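Long-range contacts in DNA mismatch repair protein PMS1 (Saccharomyces cerevisiae, PDB 3H4L), which probably binds and hydrolyses ATP through a GHKL-type N-terminal domain as part of DNA mismatch repair in the yeast nucleus: residues R16-L26 and L152-F163; L105-V113 and K124-H132. All blocks are in the same frame, centred on the assembly; numbering follows the deposited sequence.

Contact 1. Residues R16-L26 and L152-F163; sequences RITSGQVITDL and LFHNLPVRQKEF
Arg-16 and Asn-155 run alongside each other, head to tail, where helix 11-22 faces the turn leading into helix 157-164. Along Arg-16, CB leaves the helix toward this turn, and CG, held anti to the backbone N (chi1 -153°), lies 3.2 Å from Asn-155 ND2. CD stays against the same amide nitrogen, which is itself bonded to Gly-107 O. The chain then bends at chi3, and NE donates to Asn-155 O at 2.9 Å, a bent bond (131° at the hydrogen) with the oxygen tilted from the guanidinium plane. Leu-156 CD2 sits at the edge of that plane, while NH1 forms a salt bridge with Asp-13. Cut back to an alanine, Arg-16 would probably leave Asn-155 O without its donor here and Asp-13 without its cationic mate.

On the side of residues 23-26, the Phe-153 ring is sandwiched: Arg-159 NE lies over one face, offset toward the rim, Leu-152 CG is centred over the other, and Asp-25 CA meets the edge. Arg-159 continues across Thr-24 O, which lies over a face of its guanidinium, toward Gly-20, though the exact placing of its tip is doubtful. At the far end, Leu-26 CD2 meets the Phe-163 ring edge at CZ, 3.7 Å away. This packing joins helix 11-22 and the turn after it to the loop between strand 144-150 and helix 157-164, in a GHKL ATPase fold.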
# COMPACT_ATOMS: atom_id res chain seq x y z
N ARG B 16 30.07 13.68 2.74
CA ARG B 16 29.21 12.56 3.10
C ARG B 16 28.43 12.85 4.38
O ARG B 16 27.21 12.69 4.43
CB ARG B 16 30.06 11.31 3.31
CG ARG B 16 29.30 10.03 3.07
CD ARG B 16 30.13 8.80 3.40
NE ARG B 16 30.11 8.55 4.83
CZ ARG B 16 31.12 8.80 5.65
NH1 ARG B 16 32.25 9.29 5.17
NH2 ARG B 16 30.97 8.57 6.95
N ILE B 17 29.17 13.25 5.41
CA ILE B 17 28.62 13.56 6.71
C ILE B 17 27.65 14.74 6.66
O ILE B 17 26.55 14.67 7.21
CB ILE B 17 29.76 13.85 7.71
CG1 ILE B 17 30.59 12.58 7.89
CG2 ILE B 17 29.21 14.34 9.05
CD1 ILE B 17 31.85 12.80 8.68
N THR B 18 28.05 15.83 5.99
CA THR B 18 27.20 17.01 5.88
C THR B 18 25.91 16.69 5.16
O THR B 18 24.82 17.05 5.62
CB THR B 18 27.88 18.13 5.09
OG1 THR B 18 29.19 18.36 5.62
CG2 THR B 18 27.07 19.42 5.20
N SER B 19 26.01 16.01 4.02
CA SER B 19 24.79 15.69 3.29
C SER B 19 23.92 14.78 4.17
O SER B 19 22.70 14.77 4.06
CB SER B 19 25.12 15.06 1.93
OG SER B 19 25.79 13.83 2.08
N GLY B 20 24.57 14.04 5.08
CA GLY B 20 23.84 13.18 6.00
C GLY B 20 23.06 14.03 7.00
O GLY B 20 22.06 13.60 7.56
N GLN B 21 23.52 15.25 7.24
CA GLN B 21 22.84 16.16 8.15
C GLN B 21 21.66 16.80 7.42
O GLN B 21 20.72 17.30 8.05
CB GLN B 21 23.79 17.25 8.63
CG GLN B 21 24.84 16.81 9.64
CD GLN B 21 25.89 17.88 9.86
OE1 GLN B 21 25.62 19.08 9.70
NE2 GLN B 21 27.10 17.46 10.25
N VAL B 22 21.72 16.79 6.09
CA VAL B 22 20.63 17.37 5.32
C VAL B 22 19.48 16.38 5.14
O VAL B 22 18.32 16.72 5.34
CB VAL B 22 21.10 17.86 3.95
CG1 VAL B 22 19.92 18.29 3.12
CG2 VAL B 22 22.07 19.03 4.13
N ILE B 23 19.81 15.15 4.75
CA ILE B 23 18.79 14.13 4.57
C ILE B 23 18.84 13.22 5.80
O ILE B 23 19.51 12.19 5.79
CB ILE B 23 19.05 13.29 3.29
CG1 ILE B 23 19.28 14.23 2.10
CG2 ILE B 23 17.87 12.36 3.03
CD1 ILE B 23 18.18 15.28 1.90
N THR B 24 18.14 13.62 6.85
CA THR B 24 18.11 12.88 8.11
C THR B 24 17.50 11.50 7.98
O THR B 24 18.02 10.54 8.55
CB THR B 24 17.36 13.66 9.22
OG1 THR B 24 16.16 14.23 8.68
CG2 THR B 24 18.26 14.79 9.78
N ASP B 25 16.40 11.39 7.24
CA ASP B 25 15.79 10.09 7.03
C ASP B 25 14.97 10.01 5.75
O ASP B 25 14.92 10.95 4.97
CB ASP B 25 14.92 9.68 8.23
CG ASP B 25 13.92 10.75 8.63
OD1 ASP B 25 13.58 11.61 7.78
OD2 ASP B 25 13.46 10.71 9.79
N LEU B 26 14.33 8.86 5.55
CA LEU B 26 13.52 8.63 4.37
C LEU B 26 12.46 9.71 4.21
O LEU B 26 12.22 10.20 3.11
CB LEU B 26 12.85 7.25 4.46
CG LEU B 26 11.92 6.91 3.30
CD1 LEU B 26 12.73 6.77 2.02
CD2 LEU B 26 11.16 5.63 3.61
N LEU B 152 19.46 4.14 0.08
CA LEU B 152 19.57 5.26 1.00
C LEU B 152 20.47 4.95 2.20
O LEU B 152 20.36 3.89 2.82
CB LEU B 152 18.17 5.69 1.46
CG LEU B 152 18.07 6.94 2.33
CD1 LEU B 152 18.61 8.17 1.60
CD2 LEU B 152 16.61 7.13 2.70
N PHE B 153 21.36 5.88 2.50
CA PHE B 153 22.30 5.76 3.62
C PHE B 153 23.23 4.56 3.47
O PHE B 153 23.75 4.02 4.45
CB PHE B 153 21.54 5.70 4.96
CG PHE B 153 20.58 6.86 5.19
CD1 PHE B 153 20.95 8.16 4.86
CD2 PHE B 153 19.32 6.64 5.70
CE1 PHE B 153 20.07 9.23 5.05
CE2 PHE B 153 18.43 7.70 5.89
CZ PHE B 153 18.80 9.00 5.56
N HIS B 154 23.46 4.16 2.22
CA HIS B 154 24.33 3.02 1.95
C HIS B 154 25.75 3.23 2.46
O HIS B 154 26.51 2.27 2.60
CB HIS B 154 24.36 2.74 0.44
CG HIS B 154 25.24 3.67 -0.33
ND1 HIS B 154 26.54 3.36 -0.64
CD2 HIS B 154 25.02 4.92 -0.80
CE1 HIS B 154 27.10 4.38 -1.27
NE2 HIS B 154 26.19 5.34 -1.38
N ASN B 155 26.13 4.48 2.71
CA ASN B 155 27.47 4.78 3.21
C ASN B 155 27.44 5.45 4.58
O ASN B 155 28.28 6.30 4.90
CB ASN B 155 28.23 5.65 2.20
CG ASN B 155 27.46 6.88 1.79
OD1 ASN B 155 26.26 6.99 2.04
ND2 ASN B 155 28.14 7.82 1.13
N LEU B 156 26.45 5.07 5.38
CA LEU B 156 26.27 5.55 6.75
C LEU B 156 25.75 4.30 7.43
O LEU B 156 24.61 4.26 7.89
CB LEU B 156 25.22 6.66 6.83
CG LEU B 156 25.59 8.02 6.25
CD1 LEU B 156 24.44 8.99 6.42
CD2 LEU B 156 26.83 8.53 6.94
N PRO B 157 26.59 3.26 7.51
CA PRO B 157 26.30 1.95 8.11
C PRO B 157 25.41 2.03 9.33
O PRO B 157 24.40 1.33 9.42
CB PRO B 157 27.68 1.41 8.44
CG PRO B 157 28.53 1.99 7.38
CD PRO B 157 28.04 3.42 7.33
N VAL B 158 25.78 2.88 10.27
CA VAL B 158 25.00 3.03 11.49
C VAL B 158 23.57 3.48 11.19
O VAL B 158 22.63 2.85 11.65
CB VAL B 158 25.65 4.01 12.47
CG1 VAL B 158 24.84 4.10 13.75
CG2 VAL B 158 27.07 3.56 12.79
N ARG B 159 23.41 4.55 10.41
CA ARG B 159 22.06 5.03 10.09
C ARG B 159 21.25 4.04 9.27
O ARG B 159 20.06 3.85 9.52
CB ARG B 159 22.12 6.36 9.34
CG ARG B 159 20.75 6.94 9.07
CD ARG B 159 20.68 8.38 9.53
NE ARG B 159 21.42 9.29 8.67
CZ ARG B 159 21.90 10.46 9.06
NH1 ARG B 159 21.73 10.87 10.31
NH2 ARG B 159 22.54 11.24 8.21
N GLN B 160 21.89 3.41 8.29
CA GLN B 160 21.22 2.43 7.44
C GLN B 160 20.70 1.29 8.30
O GLN B 160 19.55 0.89 8.19
CB GLN B 160 22.19 1.89 6.39
CG GLN B 160 21.71 0.68 5.64
CD GLN B 160 22.80 0.09 4.76
OE1 GLN B 160 22.91 0.42 3.58
NE2 GLN B 160 23.61 -0.79 5.34
N LYS B 161 21.55 0.78 9.18
CA LYS B 161 21.16 -0.32 10.05
C LYS B 161 19.94 0.05 10.88
O LYS B 161 19.01 -0.75 11.01
CB LYS B 161 22.33 -0.68 10.98
CG LYS B 161 22.14 -1.96 11.77
CD LYS B 161 23.38 -2.24 12.64
CE LYS B 161 23.21 -3.48 13.51
NZ LYS B 161 24.37 -3.65 14.43
N GLU B 162 19.93 1.26 11.43
CA GLU B 162 18.80 1.73 12.23
C GLU B 162 17.53 1.79 11.38
O GLU B 162 16.43 1.53 11.88
CB GLU B 162 19.08 3.12 12.80
CG GLU B 162 19.33 3.14 14.29
CD GLU B 162 18.12 2.72 15.10
OE1 GLU B 162 17.08 3.41 15.04
OE2 GLU B 162 18.20 1.69 15.81
N PHE B 163 17.69 2.13 10.10
CA PHE B 163 16.57 2.23 9.17
C PHE B 163 15.90 0.87 9.00
O PHE B 163 14.68 0.79 8.91
CB PHE B 163 17.06 2.77 7.82
CG PHE B 163 15.96 3.03 6.82
CD1 PHE B 163 14.67 3.38 7.23
CD2 PHE B 163 16.22 2.96 5.45
CE1 PHE B 163 13.67 3.65 6.30
CE2 PHE B 163 15.22 3.23 4.51
CZ PHE B 163 13.94 3.58 4.94

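Contact 2. Residues L105-V113 and K124-H132; sequences LCGIAKLSV and KLEYDMVGH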
# COMPACT_ATOMS: atom_id res chain seq x y z
N LEU B 105 21.41 14.27 -1.53
CA LEU B 105 20.99 12.91 -1.85
C LEU B 105 22.08 12.21 -2.66
O LEU B 105 22.10 10.99 -2.76
CB LEU B 105 19.67 12.93 -2.61
CG LEU B 105 18.43 13.26 -1.77
CD1 LEU B 105 17.32 13.78 -2.66
CD2 LEU B 105 17.99 12.02 -1.00
N CYS B 106 22.98 12.98 -3.25
CA CYS B 106 24.07 12.41 -4.02
C CYS B 106 25.13 11.80 -3.12
O CYS B 106 25.64 10.71 -3.39
CB CYS B 106 24.74 13.49 -4.85
SG CYS B 106 24.08 13.56 -6.45
N GLY B 107 25.45 12.52 -2.06
CA GLY B 107 26.45 12.07 -1.12
C GLY B 107 26.04 10.86 -0.31
O GLY B 107 26.86 9.97 -0.12
N ILE B 108 24.80 10.81 0.18
CA ILE B 108 24.43 9.65 0.97
C ILE B 108 23.44 8.66 0.35
O ILE B 108 22.79 7.90 1.07
CB ILE B 108 23.92 10.07 2.38
CG1 ILE B 108 22.86 11.16 2.28
CG2 ILE B 108 25.10 10.53 3.21
CD1 ILE B 108 21.56 10.69 1.66
N ALA B 109 23.36 8.65 -0.98
CA ALA B 109 22.48 7.73 -1.72
C ALA B 109 22.90 7.71 -3.18
O ALA B 109 23.87 8.36 -3.54
CB ALA B 109 21.03 8.18 -1.60
N LYS B 110 22.20 6.95 -4.01
CA LYS B 110 22.49 6.88 -5.45
C LYS B 110 21.38 7.68 -6.10
O LYS B 110 20.21 7.31 -5.97
CB LYS B 110 22.41 5.44 -5.98
CG LYS B 110 23.14 4.39 -5.16
CD LYS B 110 24.66 4.45 -5.33
CE LYS B 110 25.34 3.35 -4.49
NZ LYS B 110 26.79 3.14 -4.82
N LEU B 111 21.72 8.77 -6.79
CA LEU B 111 20.69 9.60 -7.41
C LEU B 111 20.58 9.44 -8.93
O LEU B 111 21.58 9.54 -9.63
CB LEU B 111 20.92 11.08 -7.09
CG LEU B 111 19.85 12.06 -7.60
CD1 LEU B 111 18.53 11.80 -6.85
CD2 LEU B 111 20.31 13.51 -7.41
N SER B 112 19.37 9.21 -9.42
CA SER B 112 19.12 9.08 -10.85
C SER B 112 17.97 9.99 -11.22
O SER B 112 17.04 10.19 -10.42
CB SER B 112 18.75 7.65 -11.23
OG SER B 112 19.84 6.78 -11.02
N VAL B 113 18.01 10.53 -12.43
CA VAL B 113 16.95 11.42 -12.90
C VAL B 113 16.59 11.15 -14.36
O VAL B 113 17.47 10.87 -15.18
CB VAL B 113 17.38 12.90 -12.77
CG1 VAL B 113 16.30 13.81 -13.34
CG2 VAL B 113 17.65 13.23 -11.31
N LYS B 124 18.19 10.35 -19.27
CA LYS B 124 18.30 9.63 -18.03
C LYS B 124 19.67 9.98 -17.54
O LYS B 124 20.66 9.77 -18.24
CB LYS B 124 18.19 8.13 -18.26
CG LYS B 124 18.37 7.30 -17.00
CD LYS B 124 17.60 6.01 -17.10
CE LYS B 124 18.28 4.92 -16.32
NZ LYS B 124 19.66 4.77 -16.86
N LEU B 125 19.74 10.53 -16.33
CA LEU B 125 21.01 10.95 -15.76
C LEU B 125 21.37 10.17 -14.50
O LEU B 125 20.52 9.92 -13.65
CB LEU B 125 20.95 12.44 -15.44
CG LEU B 125 20.58 13.34 -16.62
CD1 LEU B 125 20.04 14.66 -16.10
CD2 LEU B 125 21.80 13.56 -17.49
N GLU B 126 22.63 9.77 -14.40
CA GLU B 126 23.13 9.06 -13.24
C GLU B 126 24.18 9.99 -12.63
O GLU B 126 25.14 10.36 -13.30
CB GLU B 126 23.81 7.75 -13.64
CG GLU B 126 22.91 6.76 -14.36
CD GLU B 126 21.97 6.02 -13.42
OE1 GLU B 126 21.12 5.25 -13.91
OE2 GLU B 126 22.09 6.20 -12.18
N TYR B 127 23.98 10.39 -11.38
CA TYR B 127 24.96 11.26 -10.72
C TYR B 127 25.72 10.49 -9.67
O TYR B 127 25.12 9.71 -8.92
CB TYR B 127 24.28 12.43 -10.02
CG TYR B 127 23.53 13.37 -10.92
CD1 TYR B 127 22.17 13.19 -11.16
CD2 TYR B 127 24.16 14.47 -11.47
CE1 TYR B 127 21.46 14.10 -11.93
CE2 TYR B 127 23.46 15.38 -12.23
CZ TYR B 127 22.11 15.20 -12.45
OH TYR B 127 21.44 16.13 -13.21
N ASP B 128 27.03 10.70 -9.59
CA ASP B 128 27.79 10.00 -8.58
C ASP B 128 27.65 10.74 -7.25
O ASP B 128 26.91 11.73 -7.14
CB ASP B 128 29.26 9.88 -8.99
CG ASP B 128 29.94 11.22 -9.15
OD1 ASP B 128 29.42 12.22 -8.61
OD2 ASP B 128 31.01 11.26 -9.80
N MET B 129 28.35 10.24 -6.25
CA MET B 129 28.31 10.77 -4.90
C MET B 129 28.63 12.26 -4.80
O MET B 129 28.21 12.93 -3.84
CB MET B 129 29.31 9.98 -4.05
CG MET B 129 29.33 10.40 -2.62
SD MET B 129 30.47 9.40 -1.67
CE MET B 129 30.72 10.50 -0.27
N VAL B 130 29.35 12.77 -5.79
CA VAL B 130 29.79 14.15 -5.78
C VAL B 130 29.08 15.09 -6.79
O VAL B 130 29.49 16.24 -6.98
CB VAL B 130 31.35 14.14 -5.94
CG1 VAL B 130 31.78 14.76 -7.26
CG2 VAL B 130 32.01 14.80 -4.72
N GLY B 131 28.02 14.61 -7.42
CA GLY B 131 27.26 15.45 -8.35
C GLY B 131 27.60 15.36 -9.83
O GLY B 131 26.90 15.93 -10.66
N HIS B 132 28.68 14.66 -10.15
CA HIS B 132 29.11 14.49 -11.53
C HIS B 132 28.27 13.44 -12.24
O HIS B 132 27.88 12.44 -11.65
CB HIS B 132 30.59 14.09 -11.55
CG HIS B 132 31.06 13.63 -12.89
ND1 HIS B 132 30.99 14.41 -14.02
CD2 HIS B 132 31.65 12.47 -13.28
CE1 HIS B 132 31.51 13.76 -15.05
NE2 HIS B 132 31.92 12.57 -14.62
O HOH W 1 24.63 9.33 -6.15
O HOH W 2 19.16 4.41 -12.79
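Val-113 and Leu-125 form a hydrogen-bonded antiparallel pair in the beta hairpin of strands 110-116 and 121-127, part of the GHKL ATPase sheet. Leu-125 N donates to Val-113 O at 2.6 Å, and Val-113 N returns a bond to Leu-125 O. The tightly packed face carries Leu-111, Val-113, Leu-125 and Tyr-127. With CG anti to the carbonyl carbon (chi1 -63°), the Tyr-127 ring leans toward strand 110-116 and presents an edge to Val-113 CG2, which is 4.0 Å from CE1; beyond the ring, OH bonds to Tyr-71 O. Leu-111 lies alongside, pointing the same way.

Beyond the paired residues, Cys-106 of helix 101-107 packs its SG on Tyr-127 CB at 3.7 Å and approaches the ring obliquely. Here the backbones part around a water that accepts from Leu-111 N. Met-129, in the turn that follows, lays its CG against Gly-107 CA, and the two donors Val-130 N and His-132 N reach Asp-128 OD1 from opposite faces of the carboxylate.

The other face of the hairpin is polar and more open to solvent. Lys-124 NZ makes a weak salt bridge to Glu-126 OE1, and Ser-112 OG donates to Glu-126 OE2 at 2.6 Å from above the carboxylate plane.

Overall arrangement
The centres of the two contacts lie 15 Å apart, on the same side of the chain's centre. Along the chain the order is 16-26, 105-113, 124-132, 152-163, placing contact 2 wholly between the halves of contact 1. They meet directly at the end of helix 101-107: Phe-153 N probably bonds to Ile-108 O, and Ile-108 CG2 packs on Arg-16 O. Strand 144-150, just before 152-163, pairs with strand 110-116, tying both contacts to the eight-stranded sheet. Ile-23 and Val-113 have side chains about 8 and 7 Å from a bound ANP, which is consistent with both contacts framing the nucleotide pocket rather than lining it.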